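PDB 3LID: putative sensory box/GGDEF family protein from Vibrio parahaemolyticus, which probably senses extracellular signals through its PDC-fold sensor domain, the part in this crystal, and probably makes cyclic di-GMP from GTP through a cytoplasmic GGDEF domain. Local coordinates for residues 38-43 and 77-82. Sequence-based numbering, arbitrary orientation.
Sequences ETISDL and KLYKQI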
loop_
_atom_site.group_PDB
_atom_site.type_symbol
_atom_site.label_atom_id
_atom_site.label_comp_id
_atom_site.label_asym_id
_atom_site.label_seq_id
_atom_site.Cartn_x
_atom_site.Cartn_y
_atom_site.Cartn_z
ATOM N N GLU A 38 10.796 -1.502 -5.947
ATOM C CA GLU A 38 12.124 -0.855 -6.126
ATOM C C GLU A 38 12.733 -1.109 -7.479
ATOM O O GLU A 38 13.244 -0.183 -8.099
ATOM C CB GLU A 38 13.082 -1.228 -5.018
ATOM C CG GLU A 38 12.570 -0.732 -3.627
ATOM C CD GLU A 38 13.375 -1.296 -2.465
ATOM O OE1 GLU A 38 13.996 -2.381 -2.595
ATOM O OE2 GLU A 38 13.319 -0.671 -1.362
ATOM N N THR A 39 12.652 -2.343 -7.952
ATOM C CA THR A 39 13.230 -2.662 -9.238
ATOM C C THR A 39 12.522 -1.988 -10.392
ATOM O O THR A 39 13.196 -1.425 -11.348
ATOM C CB THR A 39 13.281 -4.195 -9.419
ATOM O OG1 THR A 39 13.991 -4.742 -8.281
ATOM C CG2 THR A 39 13.963 -4.528 -10.772
ATOM N N ILE A 40 11.192 -2.067 -10.386
ATOM C CA ILE A 40 10.404 -1.565 -11.494
ATOM C C ILE A 40 10.527 -0.027 -11.450
ATOM O O ILE A 40 10.567 0.613 -12.544
ATOM C CB ILE A 40 8.938 -2.016 -11.351
ATOM C CG1 ILE A 40 8.767 -3.468 -11.708
ATOM C CG2 ILE A 40 8.000 -1.231 -12.256
ATOM C CD1 ILE A 40 9.008 -3.767 -13.254
ATOM N N SER A 41 10.545 0.576 -10.259
ATOM C CA SER A 41 10.592 2.095 -10.241
ATOM C C SER A 41 11.913 2.551 -10.885
ATOM O O SER A 41 11.946 3.562 -11.673
ATOM C CB SER A 41 10.562 2.612 -8.808
ATOM O OG SER A 41 9.302 2.228 -8.280
ATOM N N ASP A 42 12.994 1.863 -10.537
ATOM C CA ASP A 42 14.303 2.182 -11.142
ATOM C C ASP A 42 14.274 1.997 -12.672
ATOM O O ASP A 42 14.801 2.847 -13.425
ATOM C CB ASP A 42 15.368 1.314 -10.507
ATOM C CG ASP A 42 16.745 1.466 -11.203
ATOM O OD1 ASP A 42 17.354 2.518 -11.030
ATOM O OD2 ASP A 42 17.171 0.539 -11.928
ATOM N N LEU A 43 13.659 0.905 -13.173
ATOM C CA LEU A 43 13.595 0.671 -14.632
ATOM C C LEU A 43 12.734 1.756 -15.256
ATOM O O LEU A 43 13.112 2.295 -16.320
ATOM C CB LEU A 43 12.975 -0.684 -14.948
ATOM C CG LEU A 43 14.009 -1.840 -14.715
ATOM C CD1 LEU A 43 13.278 -3.147 -14.633
ATOM C CD2 LEU A 43 14.991 -1.879 -15.897
ATOM N N LYS A 77 0.141 -4.790 -11.983
ATOM C CA LYS A 77 -1.199 -4.734 -11.331
ATOM C C LYS A 77 -1.263 -3.831 -10.067
ATOM O O LYS A 77 -2.357 -3.348 -9.745
ATOM C CB LYS A 77 -1.757 -6.129 -10.976
ATOM C CG LYS A 77 -1.755 -6.986 -12.239
ATOM C CD LYS A 77 -2.268 -8.387 -11.846
ATOM C CE LYS A 77 -1.955 -9.358 -12.933
ATOM N NZ LYS A 77 -2.919 -9.188 -13.989
ATOM N N LEU A 78 -0.133 -3.613 -9.391
ATOM C CA LEU A 78 -0.186 -2.932 -8.124
ATOM C C LEU A 78 -0.084 -1.400 -8.221
ATOM O O LEU A 78 -0.171 -0.723 -7.184
ATOM C CB LEU A 78 0.918 -3.430 -7.146
ATOM C CG LEU A 78 2.359 -3.384 -7.699
ATOM C CD1 LEU A 78 2.869 -2.043 -7.415
ATOM C CD2 LEU A 78 3.271 -4.433 -6.946
ATOM N N TYR A 79 0.094 -0.900 -9.430
ATOM C CA TYR A 79 0.062 0.593 -9.636
ATOM C C TYR A 79 -1.293 1.061 -10.110
ATOM O O TYR A 79 -1.772 0.592 -11.139
ATOM C CB TYR A 79 1.135 1.053 -10.631
ATOM C CG TYR A 79 2.498 0.605 -10.232
ATOM C CD1 TYR A 79 3.166 1.228 -9.191
ATOM C CD2 TYR A 79 3.116 -0.513 -10.864
ATOM C CE1 TYR A 79 4.430 0.813 -8.784
ATOM C CE2 TYR A 79 4.388 -0.916 -10.466
ATOM C CZ TYR A 79 5.002 -0.295 -9.392
ATOM O OH TYR A 79 6.253 -0.704 -8.983
ATOM N N LYS A 80 -1.931 1.921 -9.317
ATOM C CA LYS A 80 -3.205 2.496 -9.679
ATOM C C LYS A 80 -2.997 3.680 -10.688
ATOM O O LYS A 80 -3.826 3.919 -11.538
ATOM C CB LYS A 80 -3.900 2.941 -8.404
ATOM C CG LYS A 80 -5.319 3.390 -8.715
ATOM C CD LYS A 80 -6.213 3.154 -7.504
ATOM C CE LYS A 80 -7.646 3.468 -7.830
ATOM N NZ LYS A 80 -7.790 4.941 -8.021
ATOM N N GLN A 81 -1.852 4.324 -10.613
ATOM C CA GLN A 81 -1.496 5.347 -11.591
ATOM C C GLN A 81 -0.029 5.358 -11.765
ATOM O O GLN A 81 0.692 5.019 -10.861
ATOM C CB GLN A 81 -1.823 6.790 -11.027
ATOM C CG GLN A 81 -3.306 6.966 -10.728
ATOM C CD GLN A 81 -3.563 8.392 -10.236
ATOM O OE1 GLN A 81 -3.705 8.662 -9.016
ATOM N NE2 GLN A 81 -3.552 9.314 -11.180
ATOM N N ILE A 82 0.423 5.803 -12.952
ATOM C CA ILE A 82 1.821 6.005 -13.247
ATOM C C ILE A 82 1.829 7.350 -13.992
ATOM O O ILE A 82 1.109 7.495 -14.990
ATOM C CB ILE A 82 2.387 4.930 -14.175
ATOM C CG1 ILE A 82 2.265 3.557 -13.435
ATOM C CG2 ILE A 82 3.905 5.248 -14.512
ATOM C CD1 ILE A 82 2.712 2.397 -14.377
#
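Y79, on strand 79-86, reaches to I40 on the long helix 9-45, joining helix to sheet in the PDC fold of this sensor domain. Followed outward, Y79 leaves the backbone with CB directed at the helix. CG stands anti to the carbonyl carbon (chi1 -55°), which sends the ring across the gap; the nearest CA atoms, those of S41 and I82, are still 10.1 Å apart. Along the ring, L78 CD1 lies 3.3 Å above the plane, over its centre, so the preceding residue covers one face. Farther out, CE2 of Y79 meets CG2 of I40 at 4.0 Å. The methyl approaches obliquely, and the contact is apolar. I40 presents this branch because CG2 is anti to its backbone N, while the CG1 arm leads away from Y79. V172 of strand 163-173 and I37, one turn back on the helix, also touch Y79. The interface is small, 95 Å² summed over both sides, but buried. S41 OG, 4.3 Å from Y79 OH, is hydrogen-bonded instead to I37 O within its own helix. At the tip, Y79 OH rests against aliphatic carbon, 3.7 Å from I40 CG2 and 3.8 Å from I40 CB.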